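Local coordinates for protein hypothetical aspartyl-tRNA synthetase (Sulfolobus tokodaii, PDB 1WYD) that attaches aspartate to tRNA(Asp) and also tRNA(Asn), first activating the amino acid with ATP to form aspartyl-adenylate, at residues E229-D234 with G390-A395; E146-E151 with M239-K244. All blocks are in the same frame, centred on the assembly; numbering follows the deposited sequence.

In the fold
From the N terminus, the chain first passes through the anticodon-binding OB fold and then enters the class II catalytic domain. The end of helix 128-150, with the residue after it, supplies 146-151. The chain next runs through strands of two sheets and helix 189-199 to 229-234, the end of strand 222-231 and the short turn after it, which leads into helix 235-256. There 239-244 closes contact 2 over an 87-residue loop. Contact 1 closes later, when 390-395 leads into strand 394-400 beside strand 222-231. The two closures therefore cross rather than nest. Contact 1 joins neighbouring sheet strands, and contact 2 packs two helices together. Their centres lie about 16 Å apart, and Phe153 touches side chains of both contacts.

Contact 1 (E229-D234 with G390-A395); sequences EMAFAD and GMPPHA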
ATOM      1  N   GLU B 229       8.877   8.562   7.780  1.00 39.15           N
ATOM      2  CA  GLU B 229       9.396   8.919   9.086  1.00 40.02           C
ATOM      3  C   GLU B 229      10.868   8.546   9.056  1.00 40.80           C
ATOM      4  O   GLU B 229      11.214   7.455   8.617  1.00 42.45           O
ATOM      5  CB  GLU B 229       8.627   8.177  10.217  1.00 39.55           C
ATOM      6  CG  GLU B 229       8.667   8.860  11.592  1.00 38.80           C
ATOM      7  CD  GLU B 229       8.028  10.258  11.639  1.00 40.32           C
ATOM      8  OE1 GLU B 229       8.367  11.058  12.535  1.00 38.15           O
ATOM      9  OE2 GLU B 229       7.153  10.580  10.805  1.00 43.84           O
ATOM     10  N   MET B 230      11.734   9.461   9.471  1.00 41.29           N
ATOM     11  CA  MET B 230      13.173   9.311   9.281  1.00 41.67           C
ATOM     12  C   MET B 230      13.922   9.611  10.577  1.00 41.44           C
ATOM     13  O   MET B 230      13.900  10.724  11.071  1.00 40.67           O
ATOM     14  CB  MET B 230      13.636  10.206   8.118  1.00 41.93           C
ATOM     15  CG  MET B 230      15.052   9.975   7.662  1.00 45.20           C
ATOM     16  SD  MET B 230      15.705  11.228   6.426  1.00 49.37           S
ATOM     17  CE  MET B 230      16.735  10.183   5.566  1.00 47.46           C
ATOM     18  N   ALA B 231      14.536   8.589  11.162  1.00 41.93           N
ATOM     19  CA  ALA B 231      15.382   8.805  12.332  1.00 42.48           C
ATOM     20  C   ALA B 231      16.700   9.505  11.961  1.00 43.23           C
ATOM     21  O   ALA B 231      17.206   9.348  10.825  1.00 42.34           O
ATOM     22  CB  ALA B 231      15.624   7.510  13.100  1.00 42.29           C
ATOM     23  N   PHE B 232      17.188  10.301  12.923  1.00 44.17           N
ATOM     24  CA  PHE B 232      18.390  11.152  12.804  1.00 46.01           C
ATOM     25  C   PHE B 232      18.246  12.131  11.665  1.00 46.59           C
ATOM     26  O   PHE B 232      19.093  12.228  10.789  1.00 48.28           O
ATOM     27  CB  PHE B 232      19.690  10.324  12.703  1.00 45.60           C
ATOM     28  CG  PHE B 232      19.839   9.325  13.817  1.00 45.49           C
ATOM     29  CD1 PHE B 232      19.538   7.981  13.608  1.00 45.24           C
ATOM     30  CD2 PHE B 232      20.224   9.733  15.084  1.00 43.62           C
ATOM     31  CE1 PHE B 232      19.649   7.053  14.655  1.00 46.05           C
ATOM     32  CE2 PHE B 232      20.340   8.813  16.128  1.00 45.23           C
ATOM     33  CZ  PHE B 232      20.056   7.469  15.919  1.00 43.50           C
ATOM     34  N   ALA B 233      17.152  12.871  11.708  1.00 46.47           N
ATOM     35  CA  ALA B 233      16.779  13.756  10.642  1.00 45.93           C
ATOM     36  C   ALA B 233      15.904  14.751  11.331  1.00 46.21           C
ATOM     37  O   ALA B 233      15.184  14.377  12.291  1.00 46.90           O
ATOM     38  CB  ALA B 233      15.987  12.998   9.583  1.00 45.53           C
ATOM     39  N   ASP B 234      15.962  16.010  10.882  1.00 45.29           N
ATOM     40  CA  ASP B 234      14.983  17.000  11.301  1.00 44.35           C
ATOM     41  C   ASP B 234      14.182  17.403  10.100  1.00 43.74           C
ATOM     42  O   ASP B 234      14.310  16.768   9.048  1.00 42.97           O
ATOM     43  CB  ASP B 234      15.624  18.204  11.957  1.00 45.04           C
ATOM     44  CG  ASP B 234      16.521  19.014  10.999  1.00 45.76           C
ATOM     45  OD1 ASP B 234      16.434  18.866   9.757  1.00 44.35           O
ATOM     46  OD2 ASP B 234      17.357  19.833  11.448  1.00 48.98           O
ATOM     47  N   GLY B 390      14.822   5.132  24.798  1.00 45.16           N
ATOM     48  CA  GLY B 390      15.702   5.545  23.713  1.00 44.96           C
ATOM     49  C   GLY B 390      15.015   5.846  22.392  1.00 45.47           C
ATOM     50  O   GLY B 390      15.305   5.209  21.378  1.00 45.98           O
ATOM     51  N   MET B 391      14.097   6.804  22.364  1.00 45.28           N
ATOM     52  CA  MET B 391      13.582   7.193  21.059  1.00 45.79           C
ATOM     53  C   MET B 391      14.597   8.169  20.474  1.00 46.09           C
ATOM     54  O   MET B 391      15.033   9.071  21.180  1.00 47.34           O
ATOM     55  CB  MET B 391      12.190   7.827  21.163  1.00 45.69           C
ATOM     56  CG  MET B 391      11.046   6.831  21.291  1.00 43.93           C
ATOM     57  SD  MET B 391      10.921   5.639  19.937  1.00 46.14           S
ATOM     58  CE  MET B 391      10.104   6.687  18.727  1.00 41.08           C
ATOM     59  N   PRO B 392      14.994   8.006  19.214  1.00 46.25           N
ATOM     60  CA  PRO B 392      15.980   8.909  18.617  1.00 46.06           C
ATOM     61  C   PRO B 392      15.325  10.198  18.128  1.00 46.07           C
ATOM     62  O   PRO B 392      14.088  10.265  18.037  1.00 46.41           O
ATOM     63  CB  PRO B 392      16.482   8.099  17.413  1.00 46.45           C
ATOM     64  CG  PRO B 392      15.290   7.359  16.956  1.00 45.73           C
ATOM     65  CD  PRO B 392      14.548   6.982  18.247  1.00 46.49           C
ATOM     66  N   PRO B 393      16.121  11.201  17.772  1.00 45.62           N
ATOM     67  CA  PRO B 393      15.565  12.359  17.090  1.00 45.30           C
ATOM     68  C   PRO B 393      15.086  11.863  15.751  1.00 45.09           C
ATOM     69  O   PRO B 393      15.770  11.098  15.065  1.00 45.94           O
ATOM     70  CB  PRO B 393      16.769  13.280  16.924  1.00 45.85           C
ATOM     71  CG  PRO B 393      17.747  12.791  17.949  1.00 45.16           C
ATOM     72  CD  PRO B 393      17.580  11.312  17.933  1.00 45.36           C
ATOM     73  N   HIS B 394      13.887  12.268  15.386  1.00 44.46           N
ATOM     74  CA  HIS B 394      13.334  11.868  14.113  1.00 43.58           C
ATOM     75  C   HIS B 394      12.472  12.984  13.543  1.00 42.78           C
ATOM     76  O   HIS B 394      12.233  13.991  14.202  1.00 41.71           O
ATOM     77  CB  HIS B 394      12.553  10.550  14.247  1.00 43.45           C
ATOM     78  CG  HIS B 394      11.472  10.591  15.278  1.00 43.70           C
ATOM     79  ND1 HIS B 394      11.731  10.732  16.624  1.00 43.83           N
ATOM     80  CD2 HIS B 394      10.126  10.495  15.160  1.00 43.48           C
ATOM     81  CE1 HIS B 394      10.588  10.711  17.289  1.00 45.11           C
ATOM     82  NE2 HIS B 394       9.600  10.570  16.421  1.00 43.00           N
ATOM     83  N   ALA B 395      12.015  12.785  12.305  1.00 42.78           N
ATOM     84  CA  ALA B 395      11.202  13.761  11.584  1.00 42.73           C
ATOM     85  C   ALA B 395      10.449  13.018  10.518  1.00 42.87           C
ATOM     86  O   ALA B 395      10.936  12.002  10.003  1.00 43.50           O
ATOM     87  CB  ALA B 395      12.095  14.856  10.934  1.00 42.84           C
TER
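Met230 and Ala395 form an antiparallel hydrogen-bonded pair: Met230 N donates to Ala395 O (2.7 Å), and Ala395 N returns a bond to Met230 O (3.1 Å). Beside it, Ala231 and His394 are a non-hydrogen-bonded pair. A third backbone bond, Phe232 N to Pro393 O at 2.7 Å, carries the pairing to where Phe232, with its positive phi of 58°, turns the chain out of the strand. Beyond that turn, the methyl CB of Ala395 rests 3.4 Å from Ala233 O.

Apolar side chains continue the contact toward the prolines. Pro392 CB lies over one face of the Phe232 ring, 3.9 Å from CZ, while Pro392 CG meets the methyl of Ala231. Pro393 CD approaches the same ring obliquely.

Glu229, bent at chi2, brings its carboxylate up to the edge of the His394 ring, with OE1 near the ring plane and 3.2 Å from CD2, and the carboxylate and ring planes 69° apart. CG of His394 stands between the backbone N and the carbonyl carbon (chi1 56°), folding the ring back so that ND1 donates to Pro392 O at 2.8 Å. The other ring nitrogen, NE2, is hydrogen-bonded to Glu193, so both ring nitrogens are bonded and the rotation of the imidazole is fixed. Glu229 OE2 forms a salt bridge with Arg359, a predicted aspartate-binding residue, which makes Glu229 a probable second-shell residue of the amino-acid pocket.

The pairing joins the second motif 2 strand, 222-231, to the motif 3 strand, 394-400, in the class II antiparallel sheet. Trp24 and Tyr2 of the second subunit pack on the prolines, Ala196 of helix 189-199 touches Glu229, strand 201-209 flanks 222-231, and Val238 of helix 235-256 packs against both Met230 and Ala395.

Contact 2 (E146-E151 with M239-K244); sequences ETLYKE and MQLLEK
Leu148 and Leu241 meet where the C-terminal end of helix 128-150, the long motif 1 helix of the class II synthetase fold, packs against helix 235-256. Apolar contacts come first. Leu148 CD2 lies 4.0 Å from Leu241 CD1, the two side chains crossing at about a right angle. The other methyl of Leu241, CD2, touches Glu151 CG at 4.0 Å, so this leucine fits between a residue of the last helical turn and one just beyond it. Phe153 touches both leucines, Ile245 extends the packing along helix 235-256, and Met239 and Leu242 pack on sheet strands 316-320 and 343-348. Thr147 turns its methyl to the same partner helix: CG2, anti to the backbone N, sits 4.1 Å from Lys244 C, while its hydroxyl bonds back to Ala143 O.

Charged groups make the remaining contacts. Tyr149 makes a cation-pi contact with Lys142 of the second subunit, in keeping with the dimer-interface role of motif 1. No hydrogen bond links the segments, but toward the exposed side Glu151, bent at chi2 (-71°), brings OE1 to 3.8 Å from Lys244 NZ, a long salt bridge.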
ATOM      1  N   GLU B 146      10.177   4.115  -5.237  1.00 42.58           N
ATOM      2  CA  GLU B 146      11.498   4.023  -5.869  1.00 43.56           C
ATOM      3  C   GLU B 146      12.526   4.949  -5.218  1.00 42.82           C
ATOM      4  O   GLU B 146      13.583   4.495  -4.790  1.00 43.13           O
ATOM      5  CB  GLU B 146      11.338   4.294  -7.364  1.00 44.46           C
ATOM      6  CG  GLU B 146      12.610   4.358  -8.170  1.00 46.80           C
ATOM      7  CD  GLU B 146      12.298   4.787  -9.583  1.00 49.52           C
ATOM      8  OE1 GLU B 146      12.410   3.941 -10.501  1.00 52.71           O
ATOM      9  OE2 GLU B 146      11.894   5.956  -9.757  1.00 49.76           O
ATOM     10  N   THR B 147      12.175   6.232  -5.075  1.00 42.87           N
ATOM     11  CA  THR B 147      13.031   7.216  -4.438  1.00 41.91           C
ATOM     12  C   THR B 147      13.371   6.800  -3.026  1.00 42.05           C
ATOM     13  O   THR B 147      14.526   6.956  -2.576  1.00 41.85           O
ATOM     14  CB  THR B 147      12.361   8.608  -4.420  1.00 42.04           C
ATOM     15  OG1 THR B 147      12.153   9.029  -5.762  1.00 43.01           O
ATOM     16  CG2 THR B 147      13.336   9.686  -3.903  1.00 39.05           C
ATOM     17  N   LEU B 148      12.363   6.261  -2.332  1.00 41.25           N
ATOM     18  CA  LEU B 148      12.499   5.909  -0.928  1.00 39.94           C
ATOM     19  C   LEU B 148      13.406   4.707  -0.701  1.00 39.74           C
ATOM     20  O   LEU B 148      14.184   4.696   0.278  1.00 38.91           O
ATOM     21  CB  LEU B 148      11.112   5.713  -0.293  1.00 40.04           C
ATOM     22  CG  LEU B 148      10.487   7.065  -0.007  1.00 39.68           C
ATOM     23  CD1 LEU B 148       8.973   6.923   0.022  1.00 39.80           C
ATOM     24  CD2 LEU B 148      11.044   7.648   1.284  1.00 34.28           C
ATOM     25  N   TYR B 149      13.300   3.705  -1.589  1.00 39.99           N
ATOM     26  CA  TYR B 149      14.139   2.511  -1.553  1.00 41.54           C
ATOM     27  C   TYR B 149      15.568   2.897  -1.792  1.00 43.50           C
ATOM     28  O   TYR B 149      16.458   2.343  -1.178  1.00 44.38           O
ATOM     29  CB  TYR B 149      13.773   1.491  -2.653  1.00 41.43           C
ATOM     30  CG  TYR B 149      12.429   0.850  -2.577  1.00 38.67           C
ATOM     31  CD1 TYR B 149      11.950   0.314  -1.378  1.00 38.83           C
ATOM     32  CD2 TYR B 149      11.616   0.764  -3.709  1.00 38.90           C
ATOM     33  CE1 TYR B 149      10.683  -0.284  -1.311  1.00 36.39           C
ATOM     34  CE2 TYR B 149      10.330   0.151  -3.655  1.00 36.32           C
ATOM     35  CZ  TYR B 149       9.873  -0.361  -2.450  1.00 38.51           C
ATOM     36  OH  TYR B 149       8.614  -0.984  -2.364  1.00 40.36           O
ATOM     37  N   LYS B 150      15.784   3.858  -2.687  1.00 45.88           N
ATOM     38  CA  LYS B 150      17.139   4.373  -2.958  1.00 47.97           C
ATOM     39  C   LYS B 150      17.766   4.968  -1.699  1.00 47.75           C
ATOM     40  O   LYS B 150      18.985   4.958  -1.562  1.00 46.83           O
ATOM     41  CB  LYS B 150      17.116   5.413  -4.078  1.00 48.02           C
ATOM     42  CG  LYS B 150      18.401   5.524  -4.878  1.00 53.80           C
ATOM     43  CD  LYS B 150      18.501   6.838  -5.730  1.00 58.82           C
ATOM     44  CE  LYS B 150      17.524   6.884  -6.926  1.00 61.81           C
ATOM     45  NZ  LYS B 150      17.428   5.617  -7.773  1.00 65.12           N
ATOM     46  N   GLU B 151      16.934   5.463  -0.774  1.00 47.72           N
ATOM     47  CA  GLU B 151      17.456   6.079   0.456  1.00 47.67           C
ATOM     48  C   GLU B 151      17.454   5.087   1.597  1.00 47.08           C
ATOM     49  O   GLU B 151      17.744   5.425   2.746  1.00 47.35           O
ATOM     50  CB  GLU B 151      16.659   7.311   0.843  1.00 48.66           C
ATOM     51  CG  GLU B 151      16.522   8.366  -0.252  1.00 52.61           C
ATOM     52  CD  GLU B 151      17.831   9.092  -0.537  1.00 59.48           C
ATOM     53  OE1 GLU B 151      18.046   9.504  -1.697  1.00 63.63           O
ATOM     54  OE2 GLU B 151      18.646   9.250   0.395  1.00 61.30           O
ATOM     55  N   MET B 239      12.248  17.607   4.285  1.00 47.43           N
ATOM     56  CA  MET B 239      11.869  18.516   3.200  1.00 48.65           C
ATOM     57  C   MET B 239      12.735  18.282   1.939  1.00 49.31           C
ATOM     58  O   MET B 239      12.200  18.186   0.826  1.00 50.25           O
ATOM     59  CB  MET B 239      11.866  19.977   3.661  1.00 48.55           C
ATOM     60  CG  MET B 239      10.613  20.354   4.368  1.00 48.47           C
ATOM     61  SD  MET B 239      10.397  22.131   4.582  1.00 54.73           S
ATOM     62  CE  MET B 239      11.491  22.482   6.026  1.00 49.88           C
ATOM     63  N   GLN B 240      14.041  18.099   2.123  1.00 49.38           N
ATOM     64  CA  GLN B 240      14.930  17.731   1.007  1.00 50.33           C
ATOM     65  C   GLN B 240      14.718  16.330   0.432  1.00 49.64           C
ATOM     66  O   GLN B 240      14.995  16.075  -0.743  1.00 49.41           O
ATOM     67  CB  GLN B 240      16.375  17.832   1.447  1.00 49.88           C
ATOM     68  CG  GLN B 240      16.961  19.163   1.187  1.00 54.45           C
ATOM     69  CD  GLN B 240      18.370  19.243   1.732  1.00 59.69           C
ATOM     70  OE1 GLN B 240      19.159  18.285   1.595  1.00 59.52           O
ATOM     71  NE2 GLN B 240      18.689  20.363   2.381  1.00 59.54           N
ATOM     72  N   LEU B 241      14.291  15.399   1.279  1.00 49.48           N
ATOM     73  CA  LEU B 241      13.916  14.070   0.799  1.00 48.16           C
ATOM     74  C   LEU B 241      12.683  14.209  -0.101  1.00 47.78           C
ATOM     75  O   LEU B 241      12.637  13.651  -1.211  1.00 48.08           O
ATOM     76  CB  LEU B 241      13.613  13.163   1.989  1.00 47.90           C
ATOM     77  CG  LEU B 241      13.738  11.640   1.941  1.00 48.46           C
ATOM     78  CD1 LEU B 241      12.593  11.074   2.763  1.00 47.71           C
ATOM     79  CD2 LEU B 241      13.729  11.044   0.550  1.00 45.54           C
ATOM     80  N   LEU B 242      11.692  14.967   0.376  1.00 46.33           N
ATOM     81  CA  LEU B 242      10.414  15.069  -0.310  1.00 45.57           C
ATOM     82  C   LEU B 242      10.623  15.750  -1.661  1.00 45.53           C
ATOM     83  O   LEU B 242      10.114  15.283  -2.667  1.00 45.30           O
ATOM     84  CB  LEU B 242       9.365  15.766   0.582  1.00 44.97           C
ATOM     85  CG  LEU B 242       8.237  16.570  -0.016  1.00 43.75           C
ATOM     86  CD1 LEU B 242       7.079  15.661  -0.393  1.00 46.62           C
ATOM     87  CD2 LEU B 242       7.806  17.558   0.971  1.00 41.07           C
ATOM     88  N   GLU B 243      11.398  16.829  -1.671  1.00 46.00           N
ATOM     89  CA  GLU B 243      11.832  17.492  -2.904  1.00 46.61           C
ATOM     90  C   GLU B 243      12.279  16.455  -3.934  1.00 46.84           C
ATOM     91  O   GLU B 243      11.795  16.429  -5.067  1.00 47.42           O
ATOM     92  CB  GLU B 243      12.980  18.491  -2.608  1.00 46.60           C
ATOM     93  CG  GLU B 243      12.553  19.844  -2.010  1.00 48.14           C
ATOM     94  CD  GLU B 243      13.714  20.830  -1.753  1.00 51.83           C
ATOM     95  OE1 GLU B 243      14.897  20.403  -1.607  1.00 53.37           O
ATOM     96  OE2 GLU B 243      13.443  22.057  -1.687  1.00 50.55           O
ATOM     97  N   LYS B 244      13.174  15.573  -3.535  1.00 46.58           N
ATOM     98  CA  LYS B 244      13.671  14.567  -4.462  1.00 47.53           C
ATOM     99  C   LYS B 244      12.601  13.570  -4.914  1.00 46.41           C
ATOM    100  O   LYS B 244      12.587  13.143  -6.073  1.00 46.49           O
ATOM    101  CB  LYS B 244      14.876  13.839  -3.853  1.00 47.97           C
ATOM    102  CG  LYS B 244      16.136  14.725  -3.776  1.00 51.93           C
ATOM    103  CD  LYS B 244      17.093  14.333  -2.603  1.00 55.52           C
ATOM    104  CE  LYS B 244      18.085  13.229  -2.994  1.00 58.32           C
ATOM    105  NZ  LYS B 244      19.228  13.118  -1.997  1.00 61.44           N
TER